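Local coordinates for oligopeptide-binding protein appA (Bacillus subtilis, PDB 1XOC) that binds oligopeptides outside the cell and hands them to an ABC permease for uptake, a route that can support sporulation and genetic competence, at residues A263-Y268 with Y487-H492; K365-N370 with M415-S420. One frame throughout, in Å; residues are numbered along the deposited sequence. Where two conformers were deposited one is given.

Interaction 1: residues A263-Y268 with Y487-H492; sequences ALSYVY and YYPNNH. With ZN (zinc ion), chain E.
Val267 lays its branched CB over one face of the Tyr487 ring, a CH-pi contact with CB 3.9 Å from the ring centroid and nearer the rim than the middle. The two methyls straddle the phenol end: CG1 reaches CE1 and OH, CG2 reaches CE2. Tyr487 gets there because its CG sits between the backbone N and the carbonyl carbon (chi1 55°), which lays the ring alongside the valine, both side chains pointing the same way. With an alanine here, the Val267 methyls would probably lose the face they rest on, and a gap would be likely to open beside the backbone of the bound peptide, against which the tyrosine also packs. In the backbone of the same pair, Val267 N donates to Tyr487 O at 3.0 Å, nearly straight at 168°, and a weak bond returns from Tyr487 N to Val267 O. This is an antiparallel hydrogen-bonded pair joining strands 265-271 and 483-496 in the mixed sheet of a class II (PBP2-type) solute-binding-protein fold. Past it, Tyr488 turns the edge of its ring to Ser265 O, in plane, with CD1 3.6 Å from that oxygen, while its OH bonds to Ile310 O. Pro489 brings its CD to 3.5 Å from Ser265 O. Further along, Ala263 N donates to Pro489 O at 3.0 Å, in the carbonyl plane. Ala263 CB then meets the amide of Asn491, ND2 lying 3.5 Å away and bonded onward to Tyr504 OH. One residue further, His492 NE2 binds a zinc ion at 2.0 Å, with Asp304 as the other protein ligand.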
loop_
_atom_site.group_PDB
_atom_site.type_symbol
_atom_site.label_atom_id
_atom_site.label_comp_id
_atom_site.label_asym_id
_atom_site.label_seq_id
_atom_site.Cartn_x
_atom_site.Cartn_y
_atom_site.Cartn_z
ATOM N N ALA A 263 10.737 -2.940 5.892
ATOM C CA ALA A 263 9.546 -2.964 5.012
ATOM C C ALA A 263 9.637 -1.943 3.884
ATOM O O ALA A 263 10.291 -0.900 4.033
ATOM C CB ALA A 263 8.294 -2.691 5.815
ATOM N N LEU A 264 9.013 -2.239 2.736
ATOM C CA LEU A 264 8.966 -1.272 1.624
ATOM C C LEU A 264 7.804 -0.293 1.863
ATOM O O LEU A 264 6.756 -0.380 1.242
ATOM C CB LEU A 264 8.838 -1.991 0.266
ATOM C CG LEU A 264 9.042 -1.132 -0.972
ATOM C CD1 LEU A 264 10.513 -0.857 -1.182
ATOM C CD2 LEU A 264 8.508 -1.835 -2.194
ATOM N N SER A 265 8.012 0.634 2.782
ATOM C CA SER A 265 6.904 1.382 3.366
ATOM C C SER A 265 7.446 2.615 4.056
ATOM O O SER A 265 8.643 2.692 4.399
ATOM C CB SER A 265 6.197 0.510 4.383
ATOM O OG SER A 265 5.241 1.252 5.108
ATOM N N TYR A 266 6.551 3.584 4.276
ATOM C CA TYR A 266 6.795 4.598 5.305
ATOM C C TYR A 266 5.454 4.936 5.951
ATOM O O TYR A 266 4.396 4.739 5.341
ATOM C CB TYR A 266 7.544 5.851 4.793
ATOM C CG TYR A 266 6.821 6.645 3.721
ATOM C CD1 TYR A 266 5.775 7.527 4.038
ATOM C CD2 TYR A 266 7.177 6.522 2.394
ATOM C CE1 TYR A 266 5.127 8.243 3.047
ATOM C CE2 TYR A 266 6.534 7.234 1.393
ATOM C CZ TYR A 266 5.497 8.100 1.741
ATOM O OH TYR A 266 4.854 8.808 0.746
ATOM N N VAL A 267 5.551 5.465 7.161
ATOM C CA VAL A 267 4.391 5.920 7.941
ATOM C C VAL A 267 4.515 7.439 8.006
ATOM O O VAL A 267 5.628 7.978 8.068
ATOM C CB VAL A 267 4.374 5.240 9.325
ATOM C CG1 VAL A 267 3.291 5.806 10.222
ATOM C CG2 VAL A 267 4.190 3.721 9.142
ATOM N N TYR A 268 3.374 8.117 7.995
ATOM C CA TYR A 268 3.324 9.555 7.815
ATOM C C TYR A 268 2.069 10.116 8.463
ATOM O O TYR A 268 1.171 9.396 8.807
ATOM C CB TYR A 268 3.341 9.899 6.325
ATOM C CG TYR A 268 2.119 9.452 5.563
ATOM C CD1 TYR A 268 2.026 8.186 5.048
ATOM C CD2 TYR A 268 1.052 10.301 5.374
ATOM C CE1 TYR A 268 0.916 7.791 4.360
ATOM C CE2 TYR A 268 -0.060 9.911 4.703
ATOM C CZ TYR A 268 -0.133 8.655 4.194
ATOM O OH TYR A 268 -1.240 8.255 3.514
ATOM N N TYR A 487 8.395 7.593 9.904
ATOM C CA TYR A 487 9.462 6.605 9.947
ATOM C C TYR A 487 9.375 5.541 8.857
ATOM O O TYR A 487 8.346 5.355 8.238
ATOM C CB TYR A 487 9.551 5.928 11.311
ATOM C CG TYR A 487 8.259 5.310 11.757
ATOM C CD1 TYR A 487 7.310 6.073 12.384
ATOM C CD2 TYR A 487 7.988 3.970 11.553
ATOM C CE1 TYR A 487 6.134 5.549 12.782
ATOM C CE2 TYR A 487 6.785 3.425 11.967
ATOM C CZ TYR A 487 5.868 4.235 12.581
ATOM O OH TYR A 487 4.658 3.752 13.015
ATOM N N TYR A 488 10.488 4.850 8.651
ATOM C CA TYR A 488 10.529 3.641 7.820
ATOM C C TYR A 488 10.443 2.414 8.717
ATOM O O TYR A 488 11.352 2.166 9.512
ATOM C CB TYR A 488 11.844 3.598 7.032
ATOM C CG TYR A 488 12.068 4.826 6.191
ATOM C CD1 TYR A 488 11.186 5.175 5.185
ATOM C CD2 TYR A 488 13.201 5.614 6.364
ATOM C CE1 TYR A 488 11.385 6.318 4.410
ATOM C CE2 TYR A 488 13.420 6.751 5.589
ATOM C CZ TYR A 488 12.509 7.096 4.615
ATOM O OH TYR A 488 12.733 8.237 3.861
ATOM N N PRO A 489 9.332 1.673 8.652
ATOM C CA PRO A 489 9.169 0.580 9.593
ATOM C C PRO A 489 9.874 -0.695 9.220
ATOM O O PRO A 489 10.136 -0.938 8.032
ATOM C CB PRO A 489 7.691 0.297 9.505
ATOM C CG PRO A 489 7.309 0.675 8.162
ATOM C CD PRO A 489 8.143 1.830 7.800
ATOM N N ASN A 490 10.135 -1.533 10.222
ATOM C CA ASN A 490 10.650 -2.886 9.982
ATOM C C ASN A 490 9.523 -3.897 10.203
ATOM O O ASN A 490 8.658 -3.698 11.047
ATOM C CB ASN A 490 11.771 -3.196 10.961
ATOM C CG ASN A 490 12.947 -2.258 10.794
ATOM O OD1 ASN A 490 13.467 -2.152 9.679
ATOM N ND2 ASN A 490 13.407 -1.613 11.872
ATOM N N ASN A 491 9.554 -4.969 9.437
ATOM C CA ASN A 491 8.678 -6.101 9.665
ATOM C C ASN A 491 9.365 -7.118 10.577
ATOM O O ASN A 491 10.581 -7.370 10.449
ATOM C CB ASN A 491 8.354 -6.793 8.368
ATOM C CG ASN A 491 7.446 -6.007 7.480
ATOM O OD1 ASN A 491 6.532 -5.344 7.948
ATOM N ND2 ASN A 491 7.682 -6.083 6.178
ATOM N N HIS A 492 8.587 -7.729 11.463
ATOM C CA HIS A 492 9.034 -8.798 12.347
ATOM C C HIS A 492 8.085 -9.969 12.186
ATOM O O HIS A 492 7.064 -10.066 12.894
ATOM C CB HIS A 492 9.043 -8.314 13.799
ATOM C CG HIS A 492 9.916 -7.118 14.017
ATOM N ND1 HIS A 492 9.472 -5.836 13.813
ATOM C CD2 HIS A 492 11.217 -7.007 14.394
ATOM C CE1 HIS A 492 10.438 -4.976 14.073
ATOM N NE2 HIS A 492 11.506 -5.658 14.420
HETATM ZN ZN ZN E . 13.354 -4.949 14.885
#

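Interaction 2: residues K365-N370 with M415-S420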
loop_
_atom_site.group_PDB
_atom_site.type_symbol
_atom_site.label_atom_id
_atom_site.label_comp_id
_atom_site.label_asym_id
_atom_site.label_seq_id
_atom_site.Cartn_x
_atom_site.Cartn_y
_atom_site.Cartn_z
ATOM N N LYS A 365 -7.143 11.105 12.842
ATOM C CA LYS A 365 -7.613 9.731 12.745
ATOM C C LYS A 365 -6.475 8.743 12.520
ATOM O O LYS A 365 -5.447 9.082 11.906
ATOM C CB LYS A 365 -8.578 9.575 11.566
ATOM C CG LYS A 365 -9.910 10.202 11.728
ATOM C CD LYS A 365 -10.776 10.032 10.478
ATOM C CE LYS A 365 -12.200 10.447 10.790
ATOM N NZ LYS A 365 -13.103 10.457 9.601
ATOM N N THR A 366 -6.668 7.506 12.977
ATOM C CA THR A 366 -5.812 6.396 12.528
ATOM C C THR A 366 -6.563 5.089 12.635
ATOM O O THR A 366 -7.716 5.095 13.121
ATOM C CB THR A 366 -4.474 6.313 13.305
ATOM O OG1 THR A 366 -3.568 5.482 12.543
ATOM C CG2 THR A 366 -4.649 5.743 14.666
ATOM N N ASN A 367 -5.954 3.981 12.223
ATOM C CA ASN A 367 -6.682 2.717 12.143
ATOM C C ASN A 367 -6.680 1.867 13.410
ATOM O O ASN A 367 -5.627 1.620 14.008
ATOM C CB ASN A 367 -6.208 1.873 10.950
ATOM C CG ASN A 367 -4.717 1.693 10.905
ATOM O OD1 ASN A 367 -3.975 2.668 10.848
ATOM N ND2 ASN A 367 -4.274 0.436 10.899
ATOM N N GLN A 368 -7.894 1.438 13.802
ATOM C CA GLN A 368 -8.152 0.500 14.914
ATOM C C GLN A 368 -7.263 -0.739 14.828
ATOM O O GLN A 368 -7.292 -1.459 13.828
ATOM C CB GLN A 368 -9.629 0.089 14.919
ATOM C CG GLN A 368 -10.026 -0.772 16.121
ATOM C CD GLN A 368 -11.453 -1.271 16.052
ATOM O OE1 GLN A 368 -11.955 -1.833 17.028
ATOM N NE2 GLN A 368 -12.121 -1.082 14.909
ATOM N N GLY A 369 -6.493 -0.982 15.881
ATOM C CA GLY A 369 -5.750 -2.203 16.021
ATOM C C GLY A 369 -4.256 -2.001 15.850
ATOM O O GLY A 369 -3.455 -2.869 16.226
ATOM N N ASN A 370 -3.864 -0.861 15.293
ATOM C CA ASN A 370 -2.463 -0.549 15.185
ATOM C C ASN A 370 -2.143 0.274 16.420
ATOM O O ASN A 370 -2.321 1.481 16.435
ATOM C CB ASN A 370 -2.154 0.189 13.880
ATOM C CG ASN A 370 -0.674 0.326 13.612
ATOM O OD1 ASN A 370 -0.194 0.177 12.438
ATOM N ND2 ASN A 370 0.073 0.559 14.642
ATOM N N MET A 415 -4.472 12.358 9.232
ATOM C CA MET A 415 -4.438 10.952 9.611
ATOM C C MET A 415 -3.040 10.429 9.766
ATOM O O MET A 415 -2.145 10.870 9.066
ATOM C CB MET A 415 -5.195 10.098 8.613
ATOM C CG MET A 415 -4.573 10.039 7.258
ATOM S SD MET A 415 -5.531 8.993 6.146
ATOM C CE MET A 415 -4.744 9.423 4.585
ATOM N N VAL A 416 -2.865 9.500 10.696
ATOM C CA VAL A 416 -1.614 8.740 10.803
ATOM C C VAL A 416 -1.791 7.487 9.959
ATOM O O VAL A 416 -2.677 6.696 10.198
ATOM C CB VAL A 416 -1.290 8.362 12.265
ATOM C CG1 VAL A 416 0.028 7.569 12.303
ATOM C CG2 VAL A 416 -1.237 9.595 13.157
ATOM N N MET A 417 -0.936 7.292 8.944
ATOM C CA MET A 417 -1.232 6.297 7.901
ATOM C C MET A 417 0.072 5.803 7.336
ATOM O O MET A 417 1.104 6.398 7.610
ATOM C CB MET A 417 -2.083 6.914 6.811
ATOM C CG MET A 417 -2.670 6.009 5.745
ATOM S SD MET A 417 -3.393 4.483 6.294
ATOM C CE MET A 417 -4.593 5.032 7.479
ATOM N N GLY A 418 0.026 4.673 6.642
ATOM C CA GLY A 418 1.195 4.241 5.893
ATOM C C GLY A 418 0.930 3.939 4.435
ATOM O O GLY A 418 -0.193 3.661 4.036
ATOM N N TRP A 419 2.005 3.958 3.652
ATOM C CA TRP A 419 2.025 3.412 2.276
ATOM C C TRP A 419 2.860 2.141 2.205
ATOM O O TRP A 419 3.948 2.105 2.735
ATOM C CB TRP A 419 2.652 4.420 1.292
ATOM C CG TRP A 419 1.741 5.569 0.933
ATOM C CD1 TRP A 419 1.943 6.899 1.186
ATOM C CD2 TRP A 419 0.490 5.485 0.238
ATOM N NE1 TRP A 419 0.881 7.638 0.718
ATOM C CE2 TRP A 419 -0.030 6.799 0.144
ATOM C CE3 TRP A 419 -0.237 4.441 -0.291
ATOM C CZ2 TRP A 419 -1.227 7.083 -0.500
ATOM C CZ3 TRP A 419 -1.451 4.727 -0.927
ATOM C CH2 TRP A 419 -1.935 6.031 -0.994
ATOM N N SER A 420 2.321 1.105 1.583
ATOM C CA SER A 420 3.122 0.006 1.009
ATOM C C SER A 420 3.518 0.478 -0.382
ATOM O O SER A 420 2.699 0.565 -1.279
ATOM C CB SER A 420 2.286 -1.258 0.918
ATOM O OG SER A 420 3.024 -2.254 0.259
#
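Thr366 OG1 donates to Val416 O at 2.8 Å, tilted 33° from the carbonyl plane; at this point it is a side chain that grips the backbone of the neighbouring strand. With OG1 anti to the backbone N (chi1 -163°), the hydroxyl faces that strand and also comes 3.7 Å from Val416 CB. One residue earlier the backbones join directly: Val416 N donates to Lys365 O at 2.9 Å, and Met415 CA adds a CA-H...O contact to the same oxygen at 3.1 Å. Lys365 and Met415 form the parallel bridge. Beyond it the strands diverge, and Asn367 OD1 and Met417 CE, whose side chains cross at about a right angle, are 4.2 Å apart.

Further out, Asn367 and Lys365 are fixed by stronger partners: Asn367 OD1 accepts from Arg373 NH1, its ND2 bonds to the backbone of the bound peptide, and the extended Lys365 side chain carries NZ to Gln404 OE1. Asn367 begins a type II turn, closed by a weak backbone bond, that brings Asn370 to the N-cap position of helix 371-385. Gly418, Trp419 and Ser420 pair antiparallel with the peptide, which thereby extends the sheet. Strand 358-367, helix 371-385 and the parallel strand 390-396 make a beta-alpha-beta crossover, with helix 398-405 packed on Met415 and Met417, and Arg373 of helix 371-385 touching Thr366, Val416 and Met417.

Strand 414-420 connects the two contacts, whose centres are about 12 Å apart: it runs parallel to strand 358-367 in interaction 2 and antiparallel to strand 265-271 of interaction 1. Tyr268 N lies 2.9 Å from Met417 O, a probable hydrogen bond; Ser265 OG, in the conformer given, lies 2.8 Å from Trp419 O, again a probable hydrogen bond. Tyr268 CE1 packs 3.5 Å from Trp419 CD1. Along the chain, interaction 2 is nested within the loop that interaction 1 closes. Both border the bound peptide: Ala263, Ser265 and Pro489 pack on an aromatic side chain of it, whereas 415-420 offers it a strand edge. Arg373 also spans both, touching Val267 and Thr366.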